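Local structure of ABC-type amino acid transport system, periplasmic component (Caldanaerobacter subterraneus subsp. tengcongensis MB4, 4YMX) at residues Thr43-Phe47 / Asn173-Asp177; Pro48-Phe52 / Lys256-Gln260; Phe65-Ile69 / Leu122-Ser126; Ser157-Ala161 / Ile190-Asp194. The protein serves as the substrate-binding protein of an amino acid ABC transporter, holding arginine in the cleft between its two lobes. All blocks are in the same frame, centred on the assembly; numbering follows the deposited sequence.

Followed from the N terminus, the chain opens contact 1 at Thr43-Phe47 and contact 2 at Pro48-Phe52 before anything closes. Contact 3 then opens at Phe65-Ile69 and closes at Leu122-Ser126, nested inside both. In the second lobe, Ser157-Ala161 opens contact 4, Asn173-Asp177 closes contact 1 and Ile190-Asp194 closes contact 4; the chain, back in the first lobe, closes contact 2 at Lys256-Gln260. Contact 1 therefore crosses contacts 2 and 4, whereas contact 4 is nested in contact 2. Contacts 2 and 3 knit together the first lobe, contact 4 packs helix on sheet in the second, and contact 1 spans the cleft between them, sharing the bound arginine with contact 4.

Contact 1 of 4, residues Thr43-Phe47 / Asn173-Asp177. With ARG (arginine), chain C.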
loop_
_atom_site.group_PDB
_atom_site.type_symbol
_atom_site.label_atom_id
_atom_site.label_comp_id
_atom_site.label_asym_id
_atom_site.label_seq_id
_atom_site.Cartn_x
_atom_site.Cartn_y
_atom_site.Cartn_z
ATOM N N THR A 43 -5.089 -8.460 2.707
ATOM C CA THR A 43 -4.648 -7.080 2.607
ATOM C C THR A 43 -4.127 -6.592 3.948
ATOM O O THR A 43 -4.260 -7.287 4.958
ATOM C CB THR A 43 -5.750 -6.141 2.070
ATOM O OG1 THR A 43 -5.148 -4.897 1.702
ATOM C CG2 THR A 43 -6.850 -5.877 3.108
ATOM N N SER A 44 -3.515 -5.413 3.945
ATOM C CA SER A 44 -3.110 -4.744 5.175
ATOM C C SER A 44 -3.864 -3.429 5.199
ATOM O O SER A 44 -3.515 -2.499 4.473
ATOM C CB SER A 44 -1.601 -4.501 5.182
ATOM O OG SER A 44 -1.191 -3.847 6.377
ATOM N N ALA A 45 -4.926 -3.360 5.998
ATOM C CA ALA A 45 -5.867 -2.236 5.931
ATOM C C ALA A 45 -5.461 -1.060 6.826
ATOM O O ALA A 45 -6.231 -0.584 7.680
ATOM C CB ALA A 45 -7.298 -2.703 6.238
ATOM N N ASP A 46 -4.244 -0.591 6.585
ATOM C CA ASP A 46 -3.654 0.545 7.263
ATOM C C ASP A 46 -3.212 1.576 6.234
ATOM O O ASP A 46 -2.320 2.378 6.494
ATOM C CB ASP A 46 -2.427 0.069 8.045
ATOM C CG ASP A 46 -1.369 -0.602 7.155
ATOM O OD1 ASP A 46 -1.645 -0.922 5.973
ATOM O OD2 ASP A 46 -0.253 -0.820 7.651
ATOM N N PHE A 47 -3.838 1.553 5.062
ATOM C CA PHE A 47 -3.277 2.184 3.873
ATOM C C PHE A 47 -4.350 2.935 3.090
ATOM O O PHE A 47 -4.592 2.638 1.912
ATOM C CB PHE A 47 -2.661 1.079 3.002
ATOM C CG PHE A 47 -1.431 1.487 2.213
ATOM C CD1 PHE A 47 -1.423 1.383 0.827
ATOM C CD2 PHE A 47 -0.283 1.932 2.850
ATOM C CE1 PHE A 47 -0.285 1.701 0.087
ATOM C CE2 PHE A 47 0.853 2.256 2.124
ATOM C CZ PHE A 47 0.850 2.158 0.739
ATOM N N ASN A 173 5.121 -2.954 11.902
ATOM C CA ASN A 173 4.178 -3.806 11.189
ATOM C C ASN A 173 3.158 -3.014 10.386
ATOM O O ASN A 173 2.854 -3.368 9.252
ATOM C CB ASN A 173 3.436 -4.716 12.167
ATOM C CG ASN A 173 4.330 -5.770 12.769
ATOM O OD1 ASN A 173 5.329 -6.167 12.168
ATOM N ND2 ASN A 173 3.978 -6.228 13.963
ATOM N N ARG A 174 2.631 -1.951 10.991
ATOM C CA ARG A 174 1.515 -1.193 10.428
ATOM C C ARG A 174 1.841 0.286 10.297
ATOM O O ARG A 174 2.481 0.890 11.168
ATOM C CB ARG A 174 0.265 -1.362 11.302
ATOM C CG ARG A 174 -0.179 -2.810 11.460
ATOM C CD ARG A 174 -0.928 -3.281 10.230
ATOM N NE ARG A 174 -2.343 -2.910 10.290
ATOM C CZ ARG A 174 -3.317 -3.529 9.625
ATOM N NH1 ARG A 174 -3.042 -4.549 8.829
ATOM N NH2 ARG A 174 -4.569 -3.125 9.762
ATOM N N VAL A 175 1.375 0.866 9.200
ATOM C CA VAL A 175 1.639 2.265 8.890
ATOM C C VAL A 175 1.099 3.200 9.965
ATOM O O VAL A 175 1.699 4.243 10.250
ATOM C CB VAL A 175 1.049 2.627 7.509
ATOM C CG1 VAL A 175 1.200 4.116 7.222
ATOM C CG2 VAL A 175 1.736 1.807 6.426
ATOM N N SER A 176 -0.030 2.838 10.571
ATOM C CA SER A 176 -0.628 3.685 11.593
ATOM C C SER A 176 0.339 3.948 12.754
ATOM O O SER A 176 0.358 5.040 13.314
ATOM C CB SER A 176 -1.930 3.068 12.099
ATOM O OG SER A 176 -1.708 1.729 12.510
ATOM N N ASP A 177 1.175 2.971 13.083
ATOM C CA ASP A 177 2.152 3.151 14.152
ATOM C C ASP A 177 3.312 4.050 13.759
ATOM O O ASP A 177 3.902 4.717 14.609
ATOM C CB ASP A 177 2.634 1.796 14.666
ATOM C CG ASP A 177 1.546 1.060 15.393
ATOM O OD1 ASP A 177 1.011 1.620 16.373
ATOM O OD2 ASP A 177 1.186 -0.054 14.963
HETATM N N ARG C . 3.860 -0.108 -2.259
HETATM C CA ARG C . 4.712 -0.534 -1.117
HETATM C C ARG C . 5.154 -1.977 -1.286
HETATM O O ARG C . 4.692 -2.673 -2.187
HETATM C CB ARG C . 3.954 -0.372 0.201
HETATM C CG ARG C . 2.615 -1.084 0.235
HETATM C CD ARG C . 2.037 -1.124 1.640
HETATM N NE ARG C . 0.632 -1.504 1.618
HETATM C CZ ARG C . -0.134 -1.616 2.697
HETATM N NH1 ARG C . 0.357 -1.387 3.903
HETATM N NH2 ARG C . -1.398 -1.969 2.561
HETATM O OXT ARG C . 5.983 -2.468 -0.522
#
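Asp46 and Val175 meet across the ligand cleft, in a contact that joins the two lobes of a periplasmic-binding-protein fold closed on its arginine. Residues Thr43-Phe47 leave strand 38-43 of one lobe; Asn173-Asp177 lead into helix 175-183 of the other. The Asp46 carboxylate illustrates how lobe closure and ligand recognition can share one group. Its CG stands between the backbone N and the carbonyl carbon (chi1 58°), which carries the carboxylate into the cleft; OD2 lies 2.8 Å from the backbone N of Val175, and OD1 2.9 Å from NH1 of the ligand. The Val175 N-H comes in on the anti side of OD2, almost straight at 170° though 33° out of the carboxylate plane. This N-H, near the start of helix 175-183, would probably favour the charged form of the acid. Gln152 adds a weak hydrogen bond to OD2.

Arg174, bent at its second and third torsions, curls back so that Asp46 CB lies over one face of its guanidinium. The ion pair between Arg174 NE and Asp46 OD2 is long, 4.0 Å, and works through charge alone, since no N-H points at the oxygen; the stronger partner of Arg174 is Asp85. The Phe47 ring offers a face to the ligand's guanidinium, with the ligand's NE 3.4 Å above the plane, over its centre. At the rim of this ring, Phe47 CD2 meets Val175 CG2 at 4.1 Å. Ala45 centres an inverse gamma turn, and Ser44 O, which takes its weak bond from Asp46 N, also accepts the ligand's NH2 at 2.9 Å.

Contact 2 of 4, residues Pro48-Phe52 / Lys256-Gln260; sequences PPFEF and KWFKQ
Pro49 packs its ring against Trp257 and Phe258, a small example of a chain end sealed by proline and aromatic contacts. Followed outward from the backbone, Pro49 CB rests 3.7 Å from the carbonyl O of Trp257 and also touches CE3 of the indole. One atom further, at the tip of the ring, Pro49 CG reaches CE1 of Phe258 at 3.5 Å, the two side chains crossing at about a right angle. The proline's own carbonyl takes part as well, for Pro49 O stands 3.7 Å above one indole face of Trp257, toward the rim, while the aliphatic CD of Lys256 covers the opposite face.

On both sides of this centre an aromatic from the first segment completes the seam. Phe50 presents a ring face to Phe258 CZ, which lies 3.7 Å from Phe50 CE1, the planes inclined at 58°. Phe52 CE2 meets Trp257 CZ3, also at 3.7 Å. The peptide before Pro49 is cis, and just beyond it Phe50 and Glu51 form a classic beta bulge opposite Phe47. The C-terminal helix 249-258 is thereby joined to the turn entering strand 51-56, while Phe65, at the start of helix 65-77, touches both Phe50 and Trp257.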
loop_
_atom_site.group_PDB
_atom_site.type_symbol
_atom_site.label_atom_id
_atom_site.label_comp_id
_atom_site.label_asym_id
_atom_site.label_seq_id
_atom_site.Cartn_x
_atom_site.Cartn_y
_atom_site.Cartn_z
ATOM N N PRO A 48 -5.014 3.911 3.740
ATOM C CA PRO A 48 -6.017 4.709 3.026
ATOM C C PRO A 48 -5.344 5.514 1.917
ATOM O O PRO A 48 -4.241 6.009 2.128
ATOM C CB PRO A 48 -6.539 5.654 4.119
ATOM C CG PRO A 48 -5.383 5.767 5.097
ATOM C CD PRO A 48 -4.798 4.403 5.119
ATOM N N PRO A 49 -5.999 5.687 0.761
ATOM C CA PRO A 49 -7.356 5.267 0.396
ATOM C C PRO A 49 -7.446 3.911 -0.304
ATOM O O PRO A 49 -8.503 3.605 -0.872
ATOM C CB PRO A 49 -7.784 6.363 -0.578
ATOM C CG PRO A 49 -6.510 6.678 -1.296
ATOM C CD PRO A 49 -5.436 6.619 -0.236
ATOM N N PHE A 50 -6.384 3.111 -0.253
ATOM C CA PHE A 50 -6.392 1.794 -0.895
ATOM C C PHE A 50 -7.167 0.770 -0.099
ATOM O O PHE A 50 -8.007 0.048 -0.639
ATOM C CB PHE A 50 -4.959 1.310 -1.138
ATOM C CG PHE A 50 -4.204 2.171 -2.102
ATOM C CD1 PHE A 50 -4.230 1.902 -3.463
ATOM C CD2 PHE A 50 -3.502 3.287 -1.656
ATOM C CE1 PHE A 50 -3.557 2.717 -4.365
ATOM C CE2 PHE A 50 -2.824 4.105 -2.559
ATOM C CZ PHE A 50 -2.854 3.818 -3.909
ATOM N N GLU A 51 -6.863 0.678 1.193
ATOM C CA GLU A 51 -7.595 -0.189 2.101
ATOM C C GLU A 51 -7.466 0.352 3.506
ATOM O O GLU A 51 -6.361 0.670 3.972
ATOM C CB GLU A 51 -7.085 -1.632 2.055
ATOM C CG GLU A 51 -5.578 -1.753 2.170
ATOM C CD GLU A 51 -4.917 -1.808 0.831
ATOM O OE1 GLU A 51 -5.609 -2.226 -0.131
ATOM O OE2 GLU A 51 -3.728 -1.460 0.733
ATOM N N PHE A 52 -8.602 0.474 4.178
ATOM C CA PHE A 52 -8.625 0.961 5.541
ATOM C C PHE A 52 -9.935 0.579 6.206
ATOM O O PHE A 52 -10.890 0.191 5.533
ATOM C CB PHE A 52 -8.412 2.483 5.581
ATOM C CG PHE A 52 -9.488 3.280 4.886
ATOM C CD1 PHE A 52 -10.512 3.861 5.623
ATOM C CD2 PHE A 52 -9.469 3.470 3.509
ATOM C CE1 PHE A 52 -11.503 4.614 5.006
ATOM C CE2 PHE A 52 -10.462 4.218 2.876
ATOM C CZ PHE A 52 -11.486 4.792 3.641
ATOM N N LYS A 256 -13.536 8.776 -7.065
ATOM C CA LYS A 256 -14.099 8.544 -5.745
ATOM C C LYS A 256 -13.028 8.505 -4.651
ATOM O O LYS A 256 -13.228 9.046 -3.559
ATOM C CB LYS A 256 -14.890 7.229 -5.785
ATOM C CG LYS A 256 -15.380 6.663 -4.465
ATOM C CD LYS A 256 -15.858 5.220 -4.688
ATOM C CE LYS A 256 -16.427 4.586 -3.431
ATOM N NZ LYS A 256 -16.740 3.151 -3.679
ATOM N N TRP A 257 -11.880 7.898 -4.948
ATOM C CA TRP A 257 -10.856 7.685 -3.929
ATOM C C TRP A 257 -9.688 8.666 -3.975
ATOM O O TRP A 257 -9.082 8.941 -2.941
ATOM C CB TRP A 257 -10.320 6.250 -3.996
ATOM C CG TRP A 257 -11.358 5.233 -3.654
ATOM C CD1 TRP A 257 -11.938 4.338 -4.506
ATOM C CD2 TRP A 257 -11.967 5.016 -2.374
ATOM N NE1 TRP A 257 -12.859 3.580 -3.839
ATOM C CE2 TRP A 257 -12.899 3.974 -2.522
ATOM C CE3 TRP A 257 -11.817 5.608 -1.108
ATOM C CZ2 TRP A 257 -13.682 3.505 -1.467
ATOM C CZ3 TRP A 257 -12.580 5.132 -0.058
ATOM C CH2 TRP A 257 -13.501 4.097 -0.240
ATOM N N PHE A 258 -9.360 9.170 -5.160
ATOM C CA PHE A 258 -8.133 9.955 -5.322
ATOM C C PHE A 258 -8.333 11.405 -5.735
ATOM O O PHE A 258 -7.366 12.170 -5.773
ATOM C CB PHE A 258 -7.205 9.291 -6.337
ATOM C CG PHE A 258 -6.804 7.894 -5.969
ATOM C CD1 PHE A 258 -5.920 7.664 -4.933
ATOM C CD2 PHE A 258 -7.301 6.810 -6.674
ATOM C CE1 PHE A 258 -5.538 6.372 -4.595
ATOM C CE2 PHE A 258 -6.932 5.518 -6.338
ATOM C CZ PHE A 258 -6.053 5.296 -5.291
ATOM N N LYS A 259 -9.559 11.795 -6.065
ATOM C CA LYS A 259 -9.773 13.139 -6.588
ATOM C C LYS A 259 -10.595 14.005 -5.643
ATOM O O LYS A 259 -11.248 14.961 -6.073
ATOM C CB LYS A 259 -10.430 13.085 -7.966
ATOM C CG LYS A 259 -9.583 12.385 -9.022
ATOM C CD LYS A 259 -8.298 13.149 -9.290
ATOM C CE LYS A 259 -7.481 12.494 -10.389
ATOM N NZ LYS A 259 -8.355 12.142 -11.542
ATOM N N GLN A 260 -10.539 13.679 -4.358
ATOM C CA GLN A 260 -11.243 14.444 -3.337
ATOM C C GLN A 260 -10.320 15.448 -2.656
ATOM O O GLN A 260 -9.101 15.359 -2.764
ATOM C CB GLN A 260 -11.854 13.504 -2.301
ATOM C CG GLN A 260 -12.819 12.497 -2.901
ATOM C CD GLN A 260 -13.921 13.165 -3.701
ATOM O OE1 GLN A 260 -14.608 14.053 -3.197
ATOM N NE2 GLN A 260 -14.091 12.745 -4.954
#

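Contact 3 of 4, residues Phe65-Ile69 / Leu122-Ser126; sequences FDIDI and LYYDS
The ring of Tyr123 has Ile69 CD1 over one face, a CH-pi contact 4.0 Å from the ring centroid, and Phe65 at its edge, where Phe65 CE2 comes to 3.7 Å from Tyr123 CD1. The same Ile69 methyl also lies 3.8 Å above one face of the Phe65 ring, toward its rim. Phe65, with CG anti to its own backbone N (chi1 -175°), turns an edge toward the face of Tyr124 in an edge-to-face pair with centroids 5.4 Å apart. A cluster of three aromatics results, with one isoleucine methyl serving two of them.

Its polar end is the phenol: Tyr123 OH lies 2.6 Å from Asp66 OD1 in a weak hydrogen bond that is not settled, the carboxylate and ring planes standing 81° apart. A phenylalanine in place of Tyr123 would lack the hydroxyl, and Asp66 OD1 is likely to be left without a mate and the carboxylate less firmly fixed on this side. Asp66 OD2 is held by the backbone N of Gly106, and the closeness of Glu51 would probably make one of the two acids easier to protonate. Helix 65-77 thus packs against strand 117-124, at the margin of the first lobe's five-stranded sheet beside strand 222-227, with Phe258 of helix 249-258 joining the aromatic cluster.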
loop_
_atom_site.group_PDB
_atom_site.type_symbol
_atom_site.label_atom_id
_atom_site.label_comp_id
_atom_site.label_asym_id
_atom_site.label_seq_id
_atom_site.Cartn_x
_atom_site.Cartn_y
_atom_site.Cartn_z
ATOM N N PHE A 65 -10.014 1.811 -2.581
ATOM C CA PHE A 65 -9.817 1.546 -4.002
ATOM C C PHE A 65 -9.525 0.069 -4.259
ATOM O O PHE A 65 -10.102 -0.544 -5.160
ATOM C CB PHE A 65 -8.664 2.431 -4.487
ATOM C CG PHE A 65 -8.391 2.368 -5.959
ATOM C CD1 PHE A 65 -9.369 2.708 -6.889
ATOM C CD2 PHE A 65 -7.121 2.059 -6.412
ATOM C CE1 PHE A 65 -9.089 2.680 -8.247
ATOM C CE2 PHE A 65 -6.835 2.035 -7.771
ATOM C CZ PHE A 65 -7.821 2.349 -8.688
ATOM N N ASP A 66 -8.640 -0.511 -3.456
ATOM C CA ASP A 66 -8.299 -1.920 -3.633
ATOM C C ASP A 66 -9.474 -2.832 -3.347
ATOM O O ASP A 66 -9.597 -3.902 -3.959
ATOM C CB ASP A 66 -7.121 -2.331 -2.750
ATOM C CG ASP A 66 -5.782 -1.833 -3.275
ATOM O OD1 ASP A 66 -5.710 -1.326 -4.406
ATOM O OD2 ASP A 66 -4.778 -2.001 -2.556
ATOM N N ILE A 67 -10.324 -2.435 -2.409
ATOM C CA ILE A 67 -11.503 -3.237 -2.091
ATOM C C ILE A 67 -12.531 -3.181 -3.226
ATOM O O ILE A 67 -13.153 -4.194 -3.558
ATOM C CB ILE A 67 -12.160 -2.806 -0.775
ATOM C CG1 ILE A 67 -11.125 -2.762 0.350
ATOM C CG2 ILE A 67 -13.320 -3.739 -0.428
ATOM C CD1 ILE A 67 -10.271 -3.999 0.485
ATOM N N ASP A 68 -12.702 -2.012 -3.833
ATOM C CA ASP A 68 -13.587 -1.920 -4.985
ATOM C C ASP A 68 -13.092 -2.809 -6.121
ATOM O O ASP A 68 -13.892 -3.468 -6.793
ATOM C CB ASP A 68 -13.749 -0.477 -5.445
ATOM C CG ASP A 68 -14.541 0.361 -4.458
ATOM O OD1 ASP A 68 -15.138 -0.197 -3.508
ATOM O OD2 ASP A 68 -14.566 1.594 -4.639
ATOM N N ILE A 69 -11.779 -2.855 -6.324
ATOM C CA ILE A 69 -11.226 -3.715 -7.365
ATOM C C ILE A 69 -11.475 -5.182 -7.006
ATOM O O ILE A 69 -11.884 -5.986 -7.853
ATOM C CB ILE A 69 -9.717 -3.448 -7.576
ATOM C CG1 ILE A 69 -9.522 -2.038 -8.144
ATOM C CG2 ILE A 69 -9.099 -4.495 -8.488
ATOM C CD1 ILE A 69 -8.071 -1.594 -8.235
ATOM N N LEU A 122 -0.206 -3.506 -13.835
ATOM C CA LEU A 122 -0.350 -2.395 -12.894
ATOM C C LEU A 122 -1.754 -1.799 -12.982
ATOM O O LEU A 122 -2.331 -1.693 -14.074
ATOM C CB LEU A 122 0.678 -1.299 -13.178
ATOM C CG LEU A 122 2.147 -1.621 -12.930
ATOM C CD1 LEU A 122 3.006 -0.518 -13.500
ATOM C CD2 LEU A 122 2.410 -1.767 -11.446
ATOM N N TYR A 123 -2.309 -1.406 -11.836
ATOM C CA TYR A 123 -3.616 -0.750 -11.828
ATOM C C TYR A 123 -3.568 0.667 -11.236
ATOM O O TYR A 123 -4.579 1.378 -11.245
ATOM C CB TYR A 123 -4.676 -1.603 -11.111
ATOM C CG TYR A 123 -4.400 -1.810 -9.642
ATOM C CD1 TYR A 123 -4.701 -0.819 -8.711
ATOM C CD2 TYR A 123 -3.837 -2.995 -9.179
ATOM C CE1 TYR A 123 -4.438 -1.000 -7.370
ATOM C CE2 TYR A 123 -3.582 -3.181 -7.824
ATOM C CZ TYR A 123 -3.883 -2.178 -6.933
ATOM O OH TYR A 123 -3.620 -2.347 -5.594
ATOM N N TYR A 124 -2.412 1.073 -10.710
ATOM C CA TYR A 124 -2.230 2.446 -10.249
ATOM C C TYR A 124 -0.751 2.756 -10.093
ATOM O O TYR A 124 0.035 1.865 -9.812
ATOM C CB TYR A 124 -2.985 2.691 -8.933
ATOM C CG TYR A 124 -3.449 4.129 -8.781
ATOM C CD1 TYR A 124 -4.364 4.673 -9.667
ATOM C CD2 TYR A 124 -2.970 4.935 -7.763
ATOM C CE1 TYR A 124 -4.792 5.987 -9.549
ATOM C CE2 TYR A 124 -3.383 6.258 -7.639
ATOM C CZ TYR A 124 -4.300 6.772 -8.531
ATOM O OH TYR A 124 -4.728 8.082 -8.428
ATOM N N ASP A 125 -0.363 4.012 -10.273
ATOM C CA ASP A 125 1.021 4.403 -10.102
ATOM C C ASP A 125 1.238 4.691 -8.608
ATOM O O ASP A 125 0.283 4.740 -7.826
ATOM C CB ASP A 125 1.324 5.626 -10.973
ATOM C CG ASP A 125 2.808 5.932 -11.071
ATOM O OD1 ASP A 125 3.644 5.052 -10.750
ATOM O OD2 ASP A 125 3.141 7.062 -11.491
ATOM N N SER A 126 2.487 4.859 -8.198
ATOM C CA SER A 126 2.758 5.325 -6.840
ATOM C C SER A 126 4.105 6.028 -6.768
ATOM O O SER A 126 4.953 5.879 -7.663
ATOM C CB SER A 126 2.699 4.175 -5.816
ATOM O OG SER A 126 3.721 3.224 -6.053
#

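Contact 4 of 4, residues Ser157-Ala161 / Ile190-Asp194. With ARG (arginine), chain C.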
loop_
_atom_site.group_PDB
_atom_site.type_symbol
_atom_site.label_atom_id
_atom_site.label_comp_id
_atom_site.label_asym_id
_atom_site.label_seq_id
_atom_site.Cartn_x
_atom_site.Cartn_y
_atom_site.Cartn_z
ATOM N N SER A 157 9.127 1.048 0.667
ATOM C CA SER A 157 9.446 2.215 1.495
ATOM C C SER A 157 10.634 1.889 2.389
ATOM O O SER A 157 11.571 2.681 2.507
ATOM C CB SER A 157 8.232 2.622 2.334
ATOM O OG SER A 157 7.110 2.880 1.495
ATOM N N GLU A 158 10.606 0.712 3.001
ATOM C CA GLU A 158 11.735 0.239 3.793
ATOM C C GLU A 158 13.003 0.093 2.942
ATOM O O GLU A 158 14.088 0.502 3.355
ATOM C CB GLU A 158 11.370 -1.084 4.461
ATOM C CG GLU A 158 12.515 -1.774 5.196
ATOM C CD GLU A 158 12.056 -3.042 5.858
ATOM O OE1 GLU A 158 11.555 -3.936 5.138
ATOM O OE2 GLU A 158 12.165 -3.143 7.098
ATOM N N GLU A 159 12.861 -0.481 1.752
ATOM C CA GLU A 159 13.981 -0.590 0.814
ATOM C C GLU A 159 14.608 0.774 0.519
ATOM O O GLU A 159 15.838 0.917 0.471
ATOM C CB GLU A 159 13.491 -1.225 -0.486
ATOM C CG GLU A 159 14.560 -1.412 -1.533
ATOM C CD GLU A 159 14.011 -1.999 -2.820
ATOM O OE1 GLU A 159 12.989 -2.721 -2.764
ATOM O OE2 GLU A 159 14.598 -1.725 -3.887
ATOM N N ALA A 160 13.760 1.781 0.328
ATOM C CA ALA A 160 14.236 3.126 0.032
ATOM C C ALA A 160 15.003 3.702 1.223
ATOM O O ALA A 160 16.095 4.271 1.065
ATOM C CB ALA A 160 13.065 4.027 -0.356
ATOM N N ALA A 161 14.443 3.546 2.419
ATOM C CA ALA A 161 15.068 4.110 3.615
ATOM C C ALA A 161 16.403 3.454 3.941
ATOM O O ALA A 161 17.303 4.113 4.476
ATOM C CB ALA A 161 14.125 4.020 4.805
ATOM N N ILE A 190 9.110 9.686 8.274
ATOM C CA ILE A 190 8.502 8.464 7.767
ATOM C C ILE A 190 8.746 8.396 6.259
ATOM O O ILE A 190 8.705 9.420 5.584
ATOM C CB ILE A 190 6.977 8.487 7.974
ATOM C CG1 ILE A 190 6.615 8.672 9.447
ATOM C CG2 ILE A 190 6.323 7.227 7.408
ATOM C CD1 ILE A 190 5.129 8.984 9.653
ATOM N N VAL A 191 8.980 7.204 5.720
ATOM C CA VAL A 191 8.933 7.026 4.269
ATOM C C VAL A 191 7.708 6.200 3.923
ATOM O O VAL A 191 7.517 5.109 4.464
ATOM C CB VAL A 191 10.199 6.329 3.716
ATOM C CG1 VAL A 191 10.062 6.088 2.216
ATOM C CG2 VAL A 191 11.436 7.174 4.003
ATOM N N VAL A 192 6.868 6.727 3.038
ATOM C CA VAL A 192 5.577 6.114 2.731
ATOM C C VAL A 192 5.075 6.700 1.423
ATOM O O VAL A 192 5.577 7.729 0.984
ATOM C CB VAL A 192 4.571 6.347 3.902
ATOM C CG1 VAL A 192 4.137 7.807 3.969
ATOM C CG2 VAL A 192 3.358 5.420 3.800
ATOM N N GLU A 193 4.113 6.040 0.782
ATOM C CA GLU A 193 3.590 6.533 -0.480
ATOM C C GLU A 193 2.822 7.834 -0.316
ATOM O O GLU A 193 2.148 8.058 0.699
ATOM C CB GLU A 193 2.729 5.471 -1.166
ATOM C CG GLU A 193 3.509 4.630 -2.144
ATOM C CD GLU A 193 3.219 3.161 -2.002
ATOM O OE1 GLU A 193 3.902 2.495 -1.205
ATOM O OE2 GLU A 193 2.310 2.675 -2.700
ATOM N N ASP A 194 2.931 8.672 -1.340
ATOM C CA ASP A 194 2.350 10.012 -1.371
ATOM C C ASP A 194 0.854 10.029 -1.075
ATOM O O ASP A 194 0.384 10.775 -0.223
ATOM C CB ASP A 194 2.602 10.623 -2.757
ATOM C CG ASP A 194 2.123 12.063 -2.871
ATOM O OD1 ASP A 194 2.129 12.785 -1.857
ATOM O OD2 ASP A 194 1.754 12.469 -3.997
HETATM N N ARG C . 3.860 -0.108 -2.259
HETATM C CA ARG C . 4.712 -0.534 -1.117
HETATM C C ARG C . 5.154 -1.977 -1.286
HETATM O O ARG C . 4.692 -2.673 -2.187
HETATM C CB ARG C . 3.954 -0.372 0.201
HETATM C CG ARG C . 2.615 -1.084 0.235
HETATM C CD ARG C . 2.037 -1.124 1.640
HETATM N NE ARG C . 0.632 -1.504 1.618
HETATM C CZ ARG C . -0.134 -1.616 2.697
HETATM N NH1 ARG C . 0.357 -1.387 3.903
HETATM N NH2 ARG C . -1.398 -1.969 2.561
HETATM O OXT ARG C . 5.983 -2.468 -0.522
HETATM O O HOH W 1 4.376 2.989 1.403
#
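Val191 packs against the short helix 156-161 most closely at Ser157, more loosely along the helix at Ala160 and Ala161, and toward the ligand a water bridges the two segments. The tight part is at Ser157, whose CB comes to 3.4 Å from Val191 O and 3.9 Å from Val191 CG1. The two methyls of Val191 divide the helix surface between them. CG1, anti to the backbone N (chi1 176°), faces Ser157 and reaches 4.5 Å from Ala160 CB, while CG2 meets Ala161 CB at 4.2 Å.

The fold here is a beta-alpha-beta crossover: helix 156-161 links the parallel neighbours 148-152 and 168-172 of the second lobe's sheet, and lies partly across strand 189-193 on the other side of 148-152.

Toward the ligand, side-chain packing gives way to one water. It gives hydrogen bonds to Ser157 OG and Glu193 OE1, each at 2.7 Å, and accepts one from Glu193 N, while Gln128 adds a direct partner for Ser157 OG. Glu193 OE1 also takes the amino group of the bound arginine, 2.8 Å from the ligand's N. An alanine in place of Glu193 would probably leave that ammonium without its carboxylate mate and the water without one acceptor. Beyond this residue the chain turns directly into helix 194-201.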